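Local coordinates for protein dihydropteroate synthase (Anaplasma phagocytophilum, PDB 6UCZ) that probably catalyses dihydropteroate formation in folate biosynthesis, the step targeted by sulfonamides, and is seen here binding pterin-6-yl-methyl-monophosphate, at residues I156-G161 with I182-S187; F160-S165 with L208-L213; I202-G207 with L230-C235. All coordinates share one frame; numbering follows the deposited sequence.

Contact 1: residues I156-G161 with I182-S187. With PMM (pterin-6-yl-methyl-monophosphate), chain C.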
loop_
_atom_site.group_PDB
_atom_site.type_symbol
_atom_site.label_atom_id
_atom_site.label_comp_id
_atom_site.label_asym_id
_atom_site.label_seq_id
_atom_site.Cartn_x
_atom_site.Cartn_y
_atom_site.Cartn_z
ATOM N N ILE A 156 -6.700 2.777 -2.925
ATOM C CA ILE A 156 -7.699 1.746 -2.651
ATOM C C ILE A 156 -7.124 0.409 -3.099
ATOM O O ILE A 156 -6.643 0.280 -4.234
ATOM C CB ILE A 156 -9.049 2.051 -3.327
ATOM C CG1 ILE A 156 -8.862 2.399 -4.809
ATOM C CG2 ILE A 156 -9.773 3.187 -2.586
ATOM C CD1 ILE A 156 -10.197 2.580 -5.561
ATOM N N MET A 157 -7.157 -0.581 -2.205
ATOM C CA MET A 157 -6.516 -1.878 -2.417
ATOM C C MET A 157 -7.560 -2.982 -2.561
ATOM O O MET A 157 -8.493 -3.059 -1.754
ATOM C CB MET A 157 -5.603 -2.219 -1.240
ATOM C CG MET A 157 -4.707 -3.426 -1.515
ATOM S SD MET A 157 -4.090 -4.143 0.006
ATOM C CE MET A 157 -5.580 -4.974 0.611
ATOM N N HIS A 158 -7.388 -3.853 -3.561
ATOM C CA HIS A 158 -8.318 -4.965 -3.749
ATOM C C HIS A 158 -8.107 -6.054 -2.699
ATOM O O HIS A 158 -6.972 -6.412 -2.374
ATOM C CB HIS A 158 -8.157 -5.584 -5.139
ATOM C CG HIS A 158 -9.100 -6.725 -5.384
ATOM N ND1 HIS A 158 -8.849 -8.007 -4.948
ATOM C CD2 HIS A 158 -10.329 -6.757 -5.958
ATOM C CE1 HIS A 158 -9.869 -8.788 -5.267
ATOM N NE2 HIS A 158 -10.774 -8.055 -5.890
ATOM N N HIS A 159 -9.212 -6.618 -2.200
ATOM C CA HIS A 159 -9.162 -7.778 -1.315
ATOM C C HIS A 159 -10.444 -8.602 -1.423
ATOM O O HIS A 159 -11.451 -8.155 -1.978
ATOM C CB HIS A 159 -8.903 -7.344 0.133
ATOM C CG HIS A 159 -9.959 -6.432 0.676
ATOM N ND1 HIS A 159 -11.169 -6.893 1.145
ATOM C CD2 HIS A 159 -10.003 -5.083 0.779
ATOM C CE1 HIS A 159 -11.906 -5.869 1.543
ATOM N NE2 HIS A 159 -11.218 -4.758 1.338
ATOM N N PHE A 160 -10.366 -9.850 -0.958
ATOM C CA PHE A 160 -11.513 -10.756 -0.808
ATOM C C PHE A 160 -12.010 -10.789 0.632
ATOM O O PHE A 160 -12.341 -11.851 1.174
ATOM C CB PHE A 160 -11.117 -12.157 -1.277
ATOM C CG PHE A 160 -10.846 -12.250 -2.750
ATOM C CD1 PHE A 160 -11.882 -12.320 -3.658
ATOM C CD2 PHE A 160 -9.544 -12.146 -3.231
ATOM C CE1 PHE A 160 -11.635 -12.388 -5.011
ATOM C CE2 PHE A 160 -9.282 -12.201 -4.589
ATOM C CZ PHE A 160 -10.324 -12.322 -5.486
ATOM N N GLY A 161 -12.053 -9.637 1.276
ATOM C CA GLY A 161 -12.458 -9.494 2.657
ATOM C C GLY A 161 -11.257 -9.427 3.587
ATOM O O GLY A 161 -10.210 -10.042 3.352
ATOM N N ILE A 182 -10.151 -5.383 -11.623
ATOM C CA ILE A 182 -10.350 -4.101 -12.290
ATOM C C ILE A 182 -11.785 -3.611 -12.103
ATOM O O ILE A 182 -12.022 -2.429 -11.814
ATOM C CB ILE A 182 -9.962 -4.222 -13.775
ATOM C CG1 ILE A 182 -8.429 -4.240 -13.915
ATOM C CG2 ILE A 182 -10.623 -3.134 -14.615
ATOM C CD1 ILE A 182 -7.950 -4.676 -15.262
ATOM N N GLU A 183 -12.762 -4.505 -12.238
ATOM C CA GLU A 183 -14.151 -4.085 -12.049
ATOM C C GLU A 183 -14.404 -3.658 -10.607
ATOM O O GLU A 183 -15.085 -2.655 -10.354
ATOM C CB GLU A 183 -15.099 -5.209 -12.466
ATOM N N TRP A 184 -13.850 -4.400 -9.648
ATOM C CA TRP A 184 -14.010 -4.059 -8.236
ATOM C C TRP A 184 -13.440 -2.670 -7.942
ATOM O O TRP A 184 -14.100 -1.826 -7.313
ATOM C CB TRP A 184 -13.314 -5.148 -7.414
ATOM C CG TRP A 184 -13.441 -5.195 -5.893
ATOM C CD1 TRP A 184 -14.248 -6.022 -5.168
ATOM C CD2 TRP A 184 -12.651 -4.470 -4.936
ATOM N NE1 TRP A 184 -14.032 -5.840 -3.822
ATOM C CE2 TRP A 184 -13.059 -4.890 -3.655
ATOM C CE3 TRP A 184 -11.658 -3.489 -5.038
ATOM C CZ2 TRP A 184 -12.517 -4.357 -2.486
ATOM C CZ3 TRP A 184 -11.116 -2.967 -3.878
ATOM C CH2 TRP A 184 -11.536 -3.407 -2.619
ATOM N N LEU A 185 -12.220 -2.409 -8.428
ATOM C CA LEU A 185 -11.588 -1.105 -8.254
ATOM C C LEU A 185 -12.358 -0.003 -8.968
ATOM O O LEU A 185 -12.522 1.100 -8.426
ATOM C CB LEU A 185 -10.143 -1.166 -8.754
ATOM C CG LEU A 185 -9.229 -1.977 -7.844
ATOM C CD1 LEU A 185 -7.912 -2.252 -8.538
ATOM C CD2 LEU A 185 -8.994 -1.212 -6.545
ATOM N N CYS A 186 -12.836 -0.277 -10.187
ATOM C CA CYS A 186 -13.534 0.757 -10.944
ATOM C C CYS A 186 -14.834 1.165 -10.270
ATOM O O CYS A 186 -15.221 2.338 -10.325
ATOM C CB CYS A 186 -13.802 0.279 -12.371
ATOM S SG CYS A 186 -12.342 0.321 -13.440
ATOM N N SER A 187 -15.527 0.215 -9.640
ATOM C CA SER A 187 -16.729 0.554 -8.882
ATOM C C SER A 187 -16.408 1.512 -7.738
ATOM O O SER A 187 -17.202 2.411 -7.425
ATOM C CB SER A 187 -17.387 -0.724 -8.362
ATOM O OG SER A 187 -18.201 -0.460 -7.238
HETATM N N5 PMM C . -0.216 -5.003 2.162
HETATM C C6 PMM C . -0.304 -4.986 3.496
HETATM C C7 PMM C . -0.780 -3.874 4.165
HETATM N N8 PMM C . -1.197 -2.755 3.562
HETATM N N1 PMM C . -1.515 -1.618 1.611
HETATM C C2 PMM C . -1.465 -1.575 0.284
HETATM N N2 PMM C . -1.884 -0.481 -0.361
HETATM N N3 PMM C . -1.012 -2.616 -0.481
HETATM C C4 PMM C . -0.572 -3.824 0.009
HETATM O O4 PMM C . -0.205 -4.724 -0.747
HETATM C C4A PMM C . -0.614 -3.916 1.484
HETATM C C8A PMM C . -1.104 -2.782 2.228
HETATM C C9 PMM C . 0.089 -6.262 4.199
HETATM O O10 PMM C . 1.519 -6.430 4.115
HETATM P PA PMM C . 2.491 -6.249 5.396
HETATM O O1P PMM C . 3.863 -6.735 4.900
HETATM O O2P PMM C . 2.030 -7.232 6.463
HETATM O O3P PMM C . 2.485 -4.828 5.852
#
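H158 and L185 make the closest backbone approach, their CA atoms 6.8 Å apart, where the end of strand 153-157 runs past the middle of helix 174-194. This is a β/α unit of the TIM barrel, with the helix lying against the outside of the strand and the chain turning into a loop from H158 onward. I156 and L185 supply the aliphatic layer: the two side chains lie alongside, running in opposite senses, and CG1 of I156 lies 4.0 Å from CD2 of L185. Further along, W184 carries an aromatic cluster with H158 and H159, its indole swung off the helix and across the loop. H158 turns an edge to the indole face, its CD2 coming within 3.4 Å of W184 CD2, and the planes of the imidazole and the five-membered indole ring are 62° apart. The indole in turn directs its own edge at H159, with W184 CZ2 lying over one face of that imidazole and the planes inclined at 72°. H159 is held at both ring nitrogens, H158 through ND1. ND1 of H159 accepts the N-H of G161 at 2.9 Å, in the plane of the ring, while its NE2 bonds to G136 O; H158 ND1 pairs with NZ of K212. The carbonyl of M157 faces W184 CH2 at 3.2 Å and, though buried, finds no hydrogen-bond donor. The side chain of M157 leaves in another direction. With CG anti to the backbone N (chi1 -169°), the extended chain runs to the ligand and only the terminal CE is turned aside by the bend at chi3; SD lies over the pterin face, 3.5 Å from N3 of PMM.

Contact 2: residues F160-S165 with L208-L213. With PMM (pterin-6-yl-methyl-monophosphate), chain C.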
loop_
_atom_site.group_PDB
_atom_site.type_symbol
_atom_site.label_atom_id
_atom_site.label_comp_id
_atom_site.label_asym_id
_atom_site.label_seq_id
_atom_site.Cartn_x
_atom_site.Cartn_y
_atom_site.Cartn_z
ATOM N N PHE A 160 -10.366 -9.850 -0.958
ATOM C CA PHE A 160 -11.513 -10.756 -0.808
ATOM C C PHE A 160 -12.010 -10.789 0.632
ATOM O O PHE A 160 -12.341 -11.851 1.174
ATOM C CB PHE A 160 -11.117 -12.157 -1.277
ATOM C CG PHE A 160 -10.846 -12.250 -2.750
ATOM C CD1 PHE A 160 -11.882 -12.320 -3.658
ATOM C CD2 PHE A 160 -9.544 -12.146 -3.231
ATOM C CE1 PHE A 160 -11.635 -12.388 -5.011
ATOM C CE2 PHE A 160 -9.282 -12.201 -4.589
ATOM C CZ PHE A 160 -10.324 -12.322 -5.486
ATOM N N GLY A 161 -12.053 -9.637 1.276
ATOM C CA GLY A 161 -12.458 -9.494 2.657
ATOM C C GLY A 161 -11.257 -9.427 3.587
ATOM O O GLY A 161 -10.210 -10.042 3.352
ATOM N N LEU A 162 -11.411 -8.666 4.668
ATOM C CA LEU A 162 -10.391 -8.531 5.682
ATOM C C LEU A 162 -10.950 -8.939 7.040
ATOM O O LEU A 162 -12.060 -8.530 7.400
ATOM C CB LEU A 162 -9.858 -7.107 5.759
ATOM C CG LEU A 162 -9.273 -6.500 4.494
ATOM C CD1 LEU A 162 -8.946 -5.015 4.727
ATOM C CD2 LEU A 162 -8.008 -7.252 3.995
ATOM N N PRO A 163 -10.209 -9.741 7.821
ATOM C CA PRO A 163 -8.887 -10.296 7.524
ATOM C C PRO A 163 -8.919 -11.311 6.397
ATOM O O PRO A 163 -10.009 -11.748 5.988
ATOM C CB PRO A 163 -8.488 -10.987 8.833
ATOM C CG PRO A 163 -9.412 -10.469 9.861
ATOM C CD PRO A 163 -10.679 -10.153 9.147
ATOM N N VAL A 164 -7.744 -11.766 5.963
ATOM C CA VAL A 164 -7.699 -12.741 4.889
ATOM C C VAL A 164 -8.072 -14.111 5.451
ATOM O O VAL A 164 -8.044 -14.355 6.660
ATOM C CB VAL A 164 -6.310 -12.772 4.223
ATOM C CG1 VAL A 164 -5.901 -11.387 3.738
ATOM C CG2 VAL A 164 -5.279 -13.334 5.174
ATOM N N SER A 165 -8.487 -14.999 4.560
ATOM C CA SER A 165 -8.973 -16.307 4.965
ATOM C C SER A 165 -8.799 -17.260 3.792
ATOM O O SER A 165 -9.040 -16.877 2.644
ATOM C CB SER A 165 -10.441 -16.247 5.396
ATOM O OG SER A 165 -10.902 -17.531 5.750
ATOM N N LEU A 208 -1.814 -7.680 -3.765
ATOM C CA LEU A 208 -1.129 -8.960 -3.906
ATOM C C LEU A 208 -1.196 -9.739 -2.603
ATOM O O LEU A 208 -1.056 -9.175 -1.514
ATOM C CB LEU A 208 0.344 -8.747 -4.321
ATOM C CG LEU A 208 0.624 -7.974 -5.617
ATOM C CD1 LEU A 208 2.125 -8.081 -6.052
ATOM C CD2 LEU A 208 -0.266 -8.525 -6.718
ATOM N N GLY A 209 -1.461 -11.039 -2.708
ATOM C CA GLY A 209 -1.575 -11.870 -1.529
ATOM C C GLY A 209 -2.928 -11.853 -0.825
ATOM O O GLY A 209 -3.186 -12.743 -0.012
ATOM N N PHE A 210 -3.769 -10.837 -1.035
ATOM C CA PHE A 210 -5.053 -10.755 -0.319
ATOM C C PHE A 210 -6.071 -11.655 -1.015
ATOM O O PHE A 210 -6.692 -11.290 -2.014
ATOM C CB PHE A 210 -5.534 -9.310 -0.217
ATOM C CG PHE A 210 -4.762 -8.500 0.793
ATOM C CD1 PHE A 210 -5.219 -8.385 2.104
ATOM C CD2 PHE A 210 -3.565 -7.877 0.443
ATOM C CE1 PHE A 210 -4.501 -7.653 3.047
ATOM C CE2 PHE A 210 -2.838 -7.151 1.382
ATOM C CZ PHE A 210 -3.307 -7.033 2.684
ATOM N N GLY A 211 -6.197 -12.875 -0.509
ATOM C CA GLY A 211 -7.014 -13.879 -1.163
ATOM C C GLY A 211 -6.478 -14.342 -2.497
ATOM O O GLY A 211 -7.233 -14.888 -3.305
ATOM N N LYS A 212 -5.177 -14.177 -2.734
ATOM C CA LYS A 212 -4.563 -14.468 -4.022
ATOM C C LYS A 212 -3.375 -15.380 -3.757
ATOM O O LYS A 212 -2.369 -14.945 -3.186
ATOM C CB LYS A 212 -4.121 -13.171 -4.698
ATOM C CG LYS A 212 -5.268 -12.189 -4.903
ATOM C CD LYS A 212 -4.788 -10.872 -5.469
ATOM C CE LYS A 212 -5.935 -9.872 -5.556
ATOM N NZ LYS A 212 -6.322 -9.341 -4.220
ATOM N N LEU A 213 -3.481 -16.627 -4.205
ATOM C CA LEU A 213 -2.411 -17.583 -4.034
ATOM C C LEU A 213 -1.182 -17.123 -4.814
ATOM O O LEU A 213 -1.292 -16.304 -5.732
ATOM C CB LEU A 213 -2.870 -18.971 -4.465
ATOM C CG LEU A 213 -3.902 -19.571 -3.515
ATOM C CD1 LEU A 213 -4.437 -20.877 -4.063
ATOM C CD2 LEU A 213 -3.297 -19.765 -2.131
HETATM N N5 PMM C . -0.216 -5.003 2.162
HETATM C C6 PMM C . -0.304 -4.986 3.496
HETATM C C7 PMM C . -0.780 -3.874 4.165
HETATM N N8 PMM C . -1.197 -2.755 3.562
HETATM N N1 PMM C . -1.515 -1.618 1.611
HETATM C C2 PMM C . -1.465 -1.575 0.284
HETATM N N2 PMM C . -1.884 -0.481 -0.361
HETATM N N3 PMM C . -1.012 -2.616 -0.481
HETATM C C4 PMM C . -0.572 -3.824 0.009
HETATM O O4 PMM C . -0.205 -4.724 -0.747
HETATM C C4A PMM C . -0.614 -3.916 1.484
HETATM C C8A PMM C . -1.104 -2.782 2.228
HETATM C C9 PMM C . 0.089 -6.262 4.199
HETATM O O10 PMM C . 1.519 -6.430 4.115
HETATM P PA PMM C . 2.491 -6.249 5.396
HETATM O O1P PMM C . 3.863 -6.735 4.900
HETATM O O2P PMM C . 2.030 -7.232 6.463
HETATM O O3P PMM C . 2.485 -4.828 5.852
#
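F160 and G211 bring their CA atoms to 5.5 Å, and V164 and F210 to 6.2 Å, where two irregular loops run alongside each other, one following strand 153-157 and the other following strand 202-205. Such loops after the β-strands form the active-site mouth of a TIM barrel, and here they meet beside the bound pterin. The F160 ring reaches across to the backbone of the second loop. Its CD2 edge points at F210 O, which lies in the ring plane 3.2 Å away, and at G211, which has no side chain, the ring can settle close against the main chain. CG of K212 packs at the same ring's edge, 4.0 Å from F160 CE2. The other half of the contact is aliphatic against aromatic: V164 CG1 lies 3.5 Å from F210 CD1, and L162 CD2 reaches the same atom, with V164 crossing the phenylalanine at about a right angle. From there F210 extends to the ligand, presenting the CE2 edge of its ring to the pterin face, 3.5 Å from N5 of PMM. K212 folds back within its own loop, bent at its end (chi4 74°); the strongest partner of its NZ is G207 O, and F210 O, 3.0 Å from K212 NZ, is a second acceptor. The carbonyl of F210 thus meets a lysine as well as an aryl edge, consistent with a lysine bond that steadies this carbonyl while L162 and V164 back the ring that meets the pterin.

Contact 3: residues I202-G207 with L230-C235. With PMM (pterin-6-yl-methyl-monophosphate), chain C.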
loop_
_atom_site.group_PDB
_atom_site.type_symbol
_atom_site.label_atom_id
_atom_site.label_comp_id
_atom_site.label_asym_id
_atom_site.label_seq_id
_atom_site.Cartn_x
_atom_site.Cartn_y
_atom_site.Cartn_z
ATOM N N ILE A 202 -6.672 9.575 -6.996
ATOM C CA ILE A 202 -7.008 8.181 -6.708
ATOM C C ILE A 202 -5.901 7.273 -7.233
ATOM O O ILE A 202 -5.511 7.374 -8.402
ATOM C CB ILE A 202 -8.359 7.797 -7.328
ATOM C CG1 ILE A 202 -9.479 8.655 -6.737
ATOM C CG2 ILE A 202 -8.626 6.309 -7.096
ATOM C CD1 ILE A 202 -10.802 8.540 -7.478
ATOM N N ILE A 203 -5.445 6.339 -6.391
ATOM C CA ILE A 203 -4.386 5.389 -6.720
ATOM C C ILE A 203 -4.920 3.972 -6.533
ATOM O O ILE A 203 -5.596 3.685 -5.539
ATOM C CB ILE A 203 -3.146 5.631 -5.831
ATOM C CG1 ILE A 203 -2.658 7.081 -5.972
ATOM C CG2 ILE A 203 -2.041 4.661 -6.162
ATOM C CD1 ILE A 203 -1.861 7.582 -4.762
ATOM N N LEU A 204 -4.601 3.076 -7.474
ATOM C CA LEU A 204 -5.152 1.719 -7.484
ATOM C C LEU A 204 -4.092 0.690 -7.111
ATOM O O LEU A 204 -2.966 0.740 -7.611
ATOM C CB LEU A 204 -5.719 1.367 -8.863
ATOM C CG LEU A 204 -6.766 2.330 -9.430
ATOM C CD1 LEU A 204 -7.290 1.855 -10.779
ATOM C CD2 LEU A 204 -7.909 2.530 -8.434
ATOM N N ASP A 205 -4.469 -0.265 -6.263
ATOM C CA ASP A 205 -3.556 -1.307 -5.782
ATOM C C ASP A 205 -4.268 -2.650 -5.876
ATOM O O ASP A 205 -5.378 -2.799 -5.317
ATOM C CB ASP A 205 -3.116 -0.988 -4.346
ATOM C CG ASP A 205 -2.098 -1.968 -3.783
ATOM O OD1 ASP A 205 -2.113 -3.182 -4.123
ATOM O OD2 ASP A 205 -1.280 -1.516 -2.950
ATOM N N PRO A 206 -3.696 -3.650 -6.566
ATOM C CA PRO A 206 -4.384 -4.948 -6.713
ATOM C C PRO A 206 -4.381 -5.818 -5.467
ATOM O O PRO A 206 -4.996 -6.895 -5.495
ATOM C CB PRO A 206 -3.598 -5.627 -7.839
ATOM C CG PRO A 206 -2.206 -5.067 -7.678
ATOM C CD PRO A 206 -2.414 -3.625 -7.300
ATOM N N GLY A 207 -3.681 -5.432 -4.403
ATOM C CA GLY A 207 -3.679 -6.237 -3.193
ATOM C C GLY A 207 -3.083 -7.625 -3.370
ATOM O O GLY A 207 -3.753 -8.640 -3.138
ATOM N N LEU A 230 -5.645 1.670 -17.196
ATOM C CA LEU A 230 -6.840 2.379 -16.763
ATOM C C LEU A 230 -6.605 3.881 -16.665
ATOM O O LEU A 230 -7.575 4.648 -16.643
ATOM C CB LEU A 230 -7.303 1.825 -15.420
ATOM C CG LEU A 230 -7.997 0.467 -15.468
ATOM C CD1 LEU A 230 -8.403 0.033 -14.075
ATOM C CD2 LEU A 230 -9.207 0.539 -16.372
ATOM N N GLY A 231 -5.343 4.313 -16.613
ATOM C CA GLY A 231 -5.009 5.721 -16.563
ATOM C C GLY A 231 -4.782 6.288 -15.179
ATOM O O GLY A 231 -4.457 7.475 -15.066
ATOM N N PHE A 232 -4.963 5.497 -14.133
ATOM C CA PHE A 232 -4.715 5.873 -12.754
ATOM C C PHE A 232 -3.328 5.424 -12.314
ATOM O O PHE A 232 -2.841 4.379 -12.755
ATOM C CB PHE A 232 -5.759 5.240 -11.828
ATOM C CG PHE A 232 -7.152 5.731 -12.073
ATOM C CD1 PHE A 232 -7.941 5.145 -13.044
ATOM C CD2 PHE A 232 -7.671 6.784 -11.334
ATOM C CE1 PHE A 232 -9.226 5.602 -13.276
ATOM C CE2 PHE A 232 -8.947 7.249 -11.562
ATOM C CZ PHE A 232 -9.728 6.657 -12.533
ATOM N N PRO A 233 -2.688 6.175 -11.420
ATOM C CA PRO A 233 -1.462 5.673 -10.791
ATOM C C PRO A 233 -1.735 4.383 -10.036
ATOM O O PRO A 233 -2.832 4.161 -9.507
ATOM C CB PRO A 233 -1.052 6.801 -9.840
ATOM C CG PRO A 233 -1.806 8.016 -10.326
ATOM C CD PRO A 233 -3.078 7.500 -10.909
ATOM N N VAL A 234 -0.716 3.527 -9.997
ATOM C CA VAL A 234 -0.809 2.198 -9.412
ATOM C C VAL A 234 0.187 2.074 -8.269
ATOM O O VAL A 234 1.319 2.560 -8.361
ATOM C CB VAL A 234 -0.565 1.120 -10.490
ATOM C CG1 VAL A 234 -0.354 -0.244 -9.862
ATOM C CG2 VAL A 234 -1.743 1.096 -11.463
ATOM N N CYS A 235 -0.250 1.444 -7.184
ATOM C CA CYS A 235 0.607 1.050 -6.077
ATOM C C CYS A 235 0.671 -0.474 -6.010
ATOM O O CYS A 235 -0.355 -1.153 -6.140
ATOM C CB CYS A 235 0.078 1.604 -4.749
ATOM S SG CYS A 235 0.997 1.096 -3.280
HETATM N N5 PMM C . -0.216 -5.003 2.162
HETATM C C6 PMM C . -0.304 -4.986 3.496
HETATM C C7 PMM C . -0.780 -3.874 4.165
HETATM N N8 PMM C . -1.197 -2.755 3.562
HETATM N N1 PMM C . -1.515 -1.618 1.611
HETATM C C2 PMM C . -1.465 -1.575 0.284
HETATM N N2 PMM C . -1.884 -0.481 -0.361
HETATM N N3 PMM C . -1.012 -2.616 -0.481
HETATM C C4 PMM C . -0.572 -3.824 0.009
HETATM O O4 PMM C . -0.205 -4.724 -0.747
HETATM C C4A PMM C . -0.614 -3.916 1.484
HETATM C C8A PMM C . -1.104 -2.782 2.228
HETATM C C9 PMM C . 0.089 -6.262 4.199
HETATM O O10 PMM C . 1.519 -6.430 4.115
HETATM P PA PMM C . 2.491 -6.249 5.396
HETATM O O1P PMM C . 3.863 -6.735 4.900
HETATM O O2P PMM C . 2.030 -7.232 6.463
HETATM O O3P PMM C . 2.485 -4.828 5.852
#
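L204 points its CD1 into the angle between L230 and F232, crossing the first at about a right angle and the second obliquely; CD1 lies 3.9 Å from CD1 of L230 and equally far from CB of F232. On the neighbouring residue I203, the CG2 branch turns toward C235, approaching its CB at 4.0 Å, while CG1 crosses P233 at roughly ninety degrees. These side chains flank a single parallel β-bridge between L204 and V234. L204 N donates to P233 O in an almost straight bond (170°) lying in the carbonyl plane, and C235 N returns one to L204 O at 2.8 Å. The bridge ties strand 202-205 to the approach to strand 235-236, the join that closes the TIM barrel. F232 sets its ring edge toward I202 O, a buried carbonyl without a hydrogen-bonding partner. D205, at the strand's end, takes the opposite course to L204, into the pocket: with CG anti to the backbone N (chi1 -177°), its carboxylate meets the pterin. OD2 accepts from both N3 (2.7 Å) and N2 (2.9 Å) of PMM, while OD1 takes the N-H of G207 at 2.8 Å in an Asx turn. OD2 is thus a bifurcated acceptor that suits the adjacent N3-H and N2-H donors, and the Asx turn probably fixes how the carboxylate is rotated.

In the fold
Contact 1 uses the end of strand 153-157 and the helix after it, contact 2 the loops that follow strands 153-157 and 202-205, and contact 3 strand 202-205 with the lead into strand 235-236. Contact 1 closes before contact 3 opens, and helix 174-194 leads from one to the other; their centres are 10 Å apart and strands 153-157 and 202-205 are sheet neighbours. Contact 2, centred 12 Å from contact 1, shares F160 and G161 with it, and its segments alternate with those of contact 3, 18 Å away. The lysine of contact 2 reaches both other contacts. Each contributes one residue to the pterin site, so wall packing, mouth loops and barrel closure converge on one ligand.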